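Local coordinates for ABC transporter, periplasmic substrate-binding protein (Vibrio cholerae O1 biovar eltor, PDB 1TWY) that probably captures phosphate in the periplasm and delivers it to an ABC-type transporter for uptake, at residues A[65-73]-A[81-92]. Sequence-based numbering, arbitrary orientation.
Sequences STAGISLLK and MTSRYLTESEAQ. With PO4 (phosphate ion), chain I.
Two groups meet at S65 OG: it accepts the backbone N-H of S83 in a nearly straight bond (S83 N to OG 3.0 Å, 166° at the hydrogen) and donates to phosphate O4 at 2.7 Å. S65 N, at the start of helix 65-73, reaches the same O4 over 2.9 Å, while S83 OG donates to O1; S35, T36 and S37 also bind the ion. The next residue, R84, reaches across to T66. Partners lie near its guanidinium plane along the edge: T66 OG1, 9° out of it, accepts from NH2 at 3.0 Å, a water joins NE to T66 OG1, and NH1 and NH2 grip the E90 carboxylate oxygens end-on. With R84 NH1 on Y85 O and T87 N on E90 OE1, this salt bridge closes the turn from R84 to E90, joined to the helix through T66. I69 CD1 packs against T82 CG2 and L86 CD1, and lies 3.7 Å from E90 CD, the carboxylate carbon. K73 NZ donates to E90 O (2.8 Å), tilted 35° from the carbonyl plane; its methylenes run against Q92, whose OE1 bonds Y244. Serine and threonine hydroxyls and a helix-start amide around the anion are consistent with a phosphate receptor's substrate site, although the ion may come from the crystallisation liquor.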
ATOM      1  N   SER A  65       1.218   9.971   4.535  1.00 17.91           N
ATOM      2  CA  SER A  65       0.064   9.709   5.441  1.00 17.47           C
ATOM      3  C   SER A  65       0.217  10.581   6.708  1.00 18.49           C
ATOM      4  O   SER A  65      -0.644  11.230   7.142  1.00 19.16           O
ATOM      5  CB  SER A  65       0.020   8.278   5.801  1.00 16.92           C
ATOM      6  OG  SER A  65      -0.334   7.445   4.661  1.00 18.36           O
ATOM      7  N   THR A  66       1.410  10.606   7.246  1.00 19.93           N
ATOM      8  CA  THR A  66       1.648  11.320   8.481  1.00 21.71           C
ATOM      9  C   THR A  66       1.473  12.861   8.393  1.00 21.41           C
ATOM     10  O   THR A  66       0.782  13.408   9.248  1.00 20.35           O
ATOM     11  CB  THR A  66       3.072  10.903   8.955  1.00 18.38           C
ATOM     12  OG1 THR A  66       3.166   9.516   9.247  1.00 19.13           O
ATOM     13  CG2 THR A  66       3.523  11.650  10.265  1.00 28.51           C
ATOM     14  N   ALA A  67       1.993  13.523   7.335  1.00 18.28           N
ATOM     15  CA  ALA A  67       1.834  14.955   7.128  1.00 18.01           C
ATOM     16  C   ALA A  67       0.363  15.231   6.883  1.00 22.85           C
ATOM     17  O   ALA A  67      -0.153  16.226   7.292  1.00 21.82           O
ATOM     18  CB  ALA A  67       2.708  15.423   5.998  1.00 22.51           C
ATOM     19  N   GLY A  68      -0.310  14.330   6.144  1.00 18.82           N
ATOM     20  CA  GLY A  68      -1.715  14.509   5.918  1.00 17.26           C
ATOM     21  C   GLY A  68      -2.529  14.593   7.210  1.00 19.46           C
ATOM     22  O   GLY A  68      -3.362  15.502   7.257  1.00 21.98           O
ATOM     23  N   ILE A  69      -2.335  13.655   8.111  1.00 20.47           N
ATOM     24  CA  ILE A  69      -2.996  13.658   9.420  1.00 19.91           C
ATOM     25  C   ILE A  69      -2.705  14.997  10.094  1.00 22.39           C
ATOM     26  O   ILE A  69      -3.621  15.624  10.605  1.00 23.51           O
ATOM     27  CB  ILE A  69      -2.522  12.514  10.247  1.00 20.15           C
ATOM     28  CG1 ILE A  69      -3.001  11.154   9.653  1.00 19.89           C
ATOM     29  CG2 ILE A  69      -2.966  12.689  11.670  1.00 24.49           C
ATOM     30  CD1 ILE A  69      -2.275   9.954  10.125  1.00 23.40           C
ATOM     31  N   SER A  70      -1.449  15.418  10.110  1.00 20.46           N
ATOM     32  CA  SER A  70      -1.091  16.675  10.777  1.00 22.74           C
ATOM     33  C   SER A  70      -1.780  17.876  10.173  1.00 21.76           C
ATOM     34  O   SER A  70      -2.283  18.744  10.902  1.00 22.89           O
ATOM     35  CB  SER A  70       0.410  16.878  10.681  1.00 23.69           C
ATOM     36  OG  SER A  70       0.778  18.115  11.334  1.00 29.04           O
ATOM     37  N   LEU A  71      -1.804  17.956   8.842  1.00 20.12           N
ATOM     38  CA  LEU A  71      -2.459  19.036   8.157  1.00 19.19           C
ATOM     39  C   LEU A  71      -3.949  19.128   8.447  1.00 22.72           C
ATOM     40  O   LEU A  71      -4.515  20.192   8.513  1.00 22.47           O
ATOM     41  CB  LEU A  71      -2.157  18.983   6.652  1.00 17.02           C
ATOM     42  CG  LEU A  71      -0.705  19.261   6.222  1.00 21.20           C
ATOM     43  CD1 LEU A  71      -0.490  18.821   4.701  1.00 26.34           C
ATOM     44  CD2 LEU A  71      -0.424  20.666   6.332  1.00 22.62           C
ATOM     45  N   LEU A  72      -4.605  17.987   8.506  1.00 20.77           N
ATOM     46  CA  LEU A  72      -6.031  17.945   8.884  1.00 20.17           C
ATOM     47  C   LEU A  72      -6.236  18.382  10.331  1.00 21.28           C
ATOM     48  O   LEU A  72      -7.181  19.164  10.579  1.00 23.20           O
ATOM     49  CB  LEU A  72      -6.599  16.545   8.696  1.00 21.56           C
ATOM     50  CG  LEU A  72      -8.059  16.365   9.046  1.00 21.16           C
ATOM     51  CD1 LEU A  72      -8.976  17.112   8.195  1.00 27.37           C
ATOM     52  CD2 LEU A  72      -8.397  14.843   9.032  1.00 20.24           C
ATOM     53  N   LYS A  73      -5.345  17.939  11.230  1.00 22.78           N
ATOM     54  CA  LYS A  73      -5.489  18.278  12.688  1.00 23.35           C
ATOM     55  C   LYS A  73      -5.186  19.748  12.922  1.00 28.70           C
ATOM     56  O   LYS A  73      -5.811  20.372  13.814  1.00 30.00           O
ATOM     57  CB  LYS A  73      -4.691  17.408  13.580  1.00 22.31           C
ATOM     58  CG  LYS A  73      -5.233  16.004  13.761  1.00 25.95           C
ATOM     59  CD  LYS A  73      -4.386  15.226  14.723  1.00 36.99           C
ATOM     60  CE  LYS A  73      -4.873  13.790  14.809  1.00 38.71           C
ATOM     61  NZ  LYS A  73      -4.182  13.084  15.937  1.00 38.42           N
HETATM   62  N   MSE A  81      -5.861  11.646   3.727  1.00 17.64           N
HETATM   63  CA  MSE A  81      -5.901  10.344   3.180  1.00 18.04           C
HETATM   64  C   MSE A  81      -4.628   9.601   3.712  1.00 18.29           C
HETATM   65  O   MSE A  81      -3.559  10.210   3.814  1.00 18.72           O
HETATM   66  CB  MSE A  81      -5.996  10.379   1.635  1.00 22.11           C
HETATM   67  CG  MSE A  81      -4.946  11.041   0.997  1.00 31.61           C
HETATM   68 SE   MSE A  81      -5.495  11.473  -0.946  1.00 26.23          SE
HETATM   69  CE  MSE A  81      -4.074  12.771  -0.843  1.00 25.01           C
ATOM     70  N   THR A  82      -4.786   8.359   4.103  1.00 16.14           N
ATOM     71  CA  THR A  82      -3.671   7.553   4.590  1.00 16.60           C
ATOM     72  C   THR A  82      -3.680   6.229   3.884  1.00 17.53           C
ATOM     73  O   THR A  82      -4.660   5.770   3.411  1.00 19.53           O
ATOM     74  CB  THR A  82      -3.677   7.280   6.116  1.00 19.23           C
ATOM     75  OG1 THR A  82      -4.738   6.369   6.492  1.00 22.20           O
ATOM     76  CG2 THR A  82      -3.823   8.557   6.927  1.00 20.06           C
ATOM     77  N   SER A  83      -2.508   5.581   3.839  1.00 17.46           N
ATOM     78  CA  SER A  83      -2.369   4.218   3.419  1.00 16.44           C
ATOM     79  C   SER A  83      -2.035   3.213   4.517  1.00 18.12           C
ATOM     80  O   SER A  83      -1.416   2.138   4.288  1.00 19.75           O
ATOM     81  CB  SER A  83      -1.361   4.216   2.291  1.00 17.68           C
ATOM     82  OG  SER A  83      -0.120   4.764   2.814  1.00 19.59           O
ATOM     83  N   ARG A  84      -2.414   3.535   5.731  1.00 19.40           N
ATOM     84  CA  ARG A  84      -2.197   2.742   6.934  1.00 19.78           C
ATOM     85  C   ARG A  84      -3.214   3.111   7.943  1.00 19.61           C
ATOM     86  O   ARG A  84      -3.826   4.183   7.852  1.00 21.11           O
ATOM     87  CB  ARG A  84      -0.841   2.983   7.553  1.00 24.29           C
ATOM     88  CG  ARG A  84      -0.626   4.424   7.919  1.00 26.17           C
ATOM     89  CD  ARG A  84       0.679   4.624   8.658  1.00 20.63           C
ATOM     90  NE  ARG A  84       0.996   6.015   8.990  1.00 19.31           N
ATOM     91  CZ  ARG A  84       0.512   6.663  10.049  1.00 25.95           C
ATOM     92  NH1 ARG A  84      -0.410   6.113  10.797  1.00 22.77           N
ATOM     93  NH2 ARG A  84       0.887   7.929  10.299  1.00 28.09           N
ATOM     94  N   TYR A  85      -3.503   2.204   8.868  1.00 22.85           N
ATOM     95  CA  TYR A  85      -4.350   2.542   9.994  1.00 26.83           C
ATOM     96  C   TYR A  85      -3.619   3.561  10.894  1.00 24.03           C
ATOM     97  O   TYR A  85      -2.389   3.712  10.868  1.00 22.71           O
ATOM     98  CB  TYR A  85      -4.745   1.272  10.762  1.00 27.82           C
ATOM     99  CG  TYR A  85      -5.597   0.334   9.949  1.00 21.67           C
ATOM    100  CD1 TYR A  85      -6.910   0.617   9.714  1.00 22.54           C
ATOM    101  CD2 TYR A  85      -5.112  -0.939   9.471  1.00 23.92           C
ATOM    102  CE1 TYR A  85      -7.673  -0.217   9.008  1.00 20.83           C
ATOM    103  CE2 TYR A  85      -5.952  -1.745   8.737  1.00 25.14           C
ATOM    104  CZ  TYR A  85      -7.221  -1.337   8.485  1.00 24.57           C
ATOM    105  OH  TYR A  85      -8.140  -2.106   7.750  1.00 30.46           O
ATOM    106  N   LEU A  86      -4.423   4.278  11.650  1.00 30.04           N
ATOM    107  CA  LEU A  86      -3.951   5.318  12.560  1.00 31.62           C
ATOM    108  C   LEU A  86      -3.477   4.584  13.831  1.00 34.76           C
ATOM    109  O   LEU A  86      -3.961   3.487  14.185  1.00 31.44           O
ATOM    110  CB  LEU A  86      -5.106   6.248  12.902  1.00 30.19           C
ATOM    111  CG  LEU A  86      -5.128   7.619  12.225  1.00 35.68           C
ATOM    112  CD1 LEU A  86      -5.140   7.443  10.811  1.00 26.76           C
ATOM    113  CD2 LEU A  86      -6.369   8.411  12.733  1.00 36.16           C
ATOM    114  N   THR A  87      -2.512   5.186  14.481  1.00 35.41           N
ATOM    115  CA  THR A  87      -2.075   4.706  15.818  1.00 37.39           C
ATOM    116  C   THR A  87      -3.050   5.172  16.912  1.00 42.29           C
ATOM    117  O   THR A  87      -3.979   6.012  16.719  1.00 37.96           O
ATOM    118  CB  THR A  87      -0.614   5.192  16.108  1.00 34.49           C
ATOM    119  OG1 THR A  87      -0.542   6.624  16.121  1.00 36.28           O
ATOM    120  CG2 THR A  87       0.325   4.770  14.946  1.00 46.28           C
ATOM    121  N   GLU A  88      -2.830   4.597  18.083  1.00 46.36           N
ATOM    122  CA  GLU A  88      -3.463   5.028  19.306  1.00 48.92           C
ATOM    123  C   GLU A  88      -3.375   6.525  19.453  1.00 45.63           C
ATOM    124  O   GLU A  88      -4.392   7.185  19.634  1.00 44.27           O
ATOM    125  CB  GLU A  88      -2.754   4.347  20.496  1.00 54.75           C
ATOM    126  CG  GLU A  88      -3.193   2.902  20.740  1.00 64.16           C
ATOM    127  CD  GLU A  88      -4.610   2.817  21.295  1.00 70.97           C
ATOM    128  OE1 GLU A  88      -5.220   3.897  21.551  1.00 75.08           O
ATOM    129  OE2 GLU A  88      -5.103   1.673  21.484  1.00 69.83           O
ATOM    130  N   SER A  89      -2.159   7.064  19.322  1.00 44.42           N
ATOM    131  CA  SER A  89      -1.895   8.502  19.542  1.00 45.66           C
ATOM    132  C   SER A  89      -2.507   9.424  18.494  1.00 41.42           C
ATOM    133  O   SER A  89      -2.690  10.638  18.723  1.00 44.68           O
ATOM    134  CB  SER A  89      -0.356   8.736  19.700  1.00 46.82           C
ATOM    135  OG  SER A  89       0.159   9.727  18.810  1.00 54.41           O
ATOM    136  N   GLU A  90      -2.810   8.866  17.316  1.00 34.09           N
ATOM    137  CA  GLU A  90      -3.338   9.676  16.208  1.00 30.99           C
ATOM    138  C   GLU A  90      -4.855   9.746  16.268  1.00 30.00           C
ATOM    139  O   GLU A  90      -5.472  10.660  15.724  1.00 33.16           O
ATOM    140  CB  GLU A  90      -2.935   9.045  14.856  1.00 31.19           C
ATOM    141  CG  GLU A  90      -1.570   9.516  14.338  1.00 34.31           C
ATOM    142  CD  GLU A  90      -0.896   8.581  13.320  1.00 30.81           C
ATOM    143  OE1 GLU A  90      -1.460   7.506  12.982  1.00 26.29           O
ATOM    144  OE2 GLU A  90       0.216   8.916  12.913  1.00 30.40           O
ATOM    145  N   ALA A  91      -5.444   8.742  16.895  1.00 36.85           N
ATOM    146  CA  ALA A  91      -6.871   8.614  17.037  1.00 34.27           C
ATOM    147  C   ALA A  91      -7.369   9.780  17.819  1.00 31.85           C
ATOM    148  O   ALA A  91      -6.670  10.295  18.690  1.00 30.45           O
ATOM    149  CB  ALA A  91      -7.230   7.316  17.746  1.00 39.64           C
ATOM    150  N   GLN A  92      -8.430  10.364  17.344  1.00 30.57           N
ATOM    151  CA  GLN A  92      -9.097  11.498  18.034  1.00 34.90           C
ATOM    152  C   GLN A  92     -10.573  11.227  18.045  1.00 35.36           C
ATOM    153  O   GLN A  92     -11.148  10.670  17.122  1.00 35.53           O
ATOM    154  CB  GLN A  92      -8.907  12.828  17.313  1.00 36.56           C
ATOM    155  CG  GLN A  92      -7.615  13.491  17.397  1.00 41.03           C
ATOM    156  CD  GLN A  92      -7.728  14.885  16.731  1.00 51.21           C
ATOM    157  OE1 GLN A  92      -8.517  15.100  15.764  1.00 41.90           O
ATOM    158  NE2 GLN A  92      -6.941  15.824  17.239  1.00 46.31           N
TER
HETATM  159  P   PO4 I1500       2.270   7.167   1.774  1.00 21.01           P
HETATM  160  O1  PO4 I1500       1.168   6.377   1.048  1.00 21.74           O
HETATM  161  O2  PO4 I1500       3.591   6.212   1.842  1.00 24.36           O
HETATM  162  O3  PO4 I1500       2.651   8.498   1.025  1.00 19.49           O
HETATM  163  O4  PO4 I1500       2.002   7.485   3.230  1.00 18.98           O
HETATM  164  O   HOH W   1       3.269   7.032   7.622  1.00 24.00           O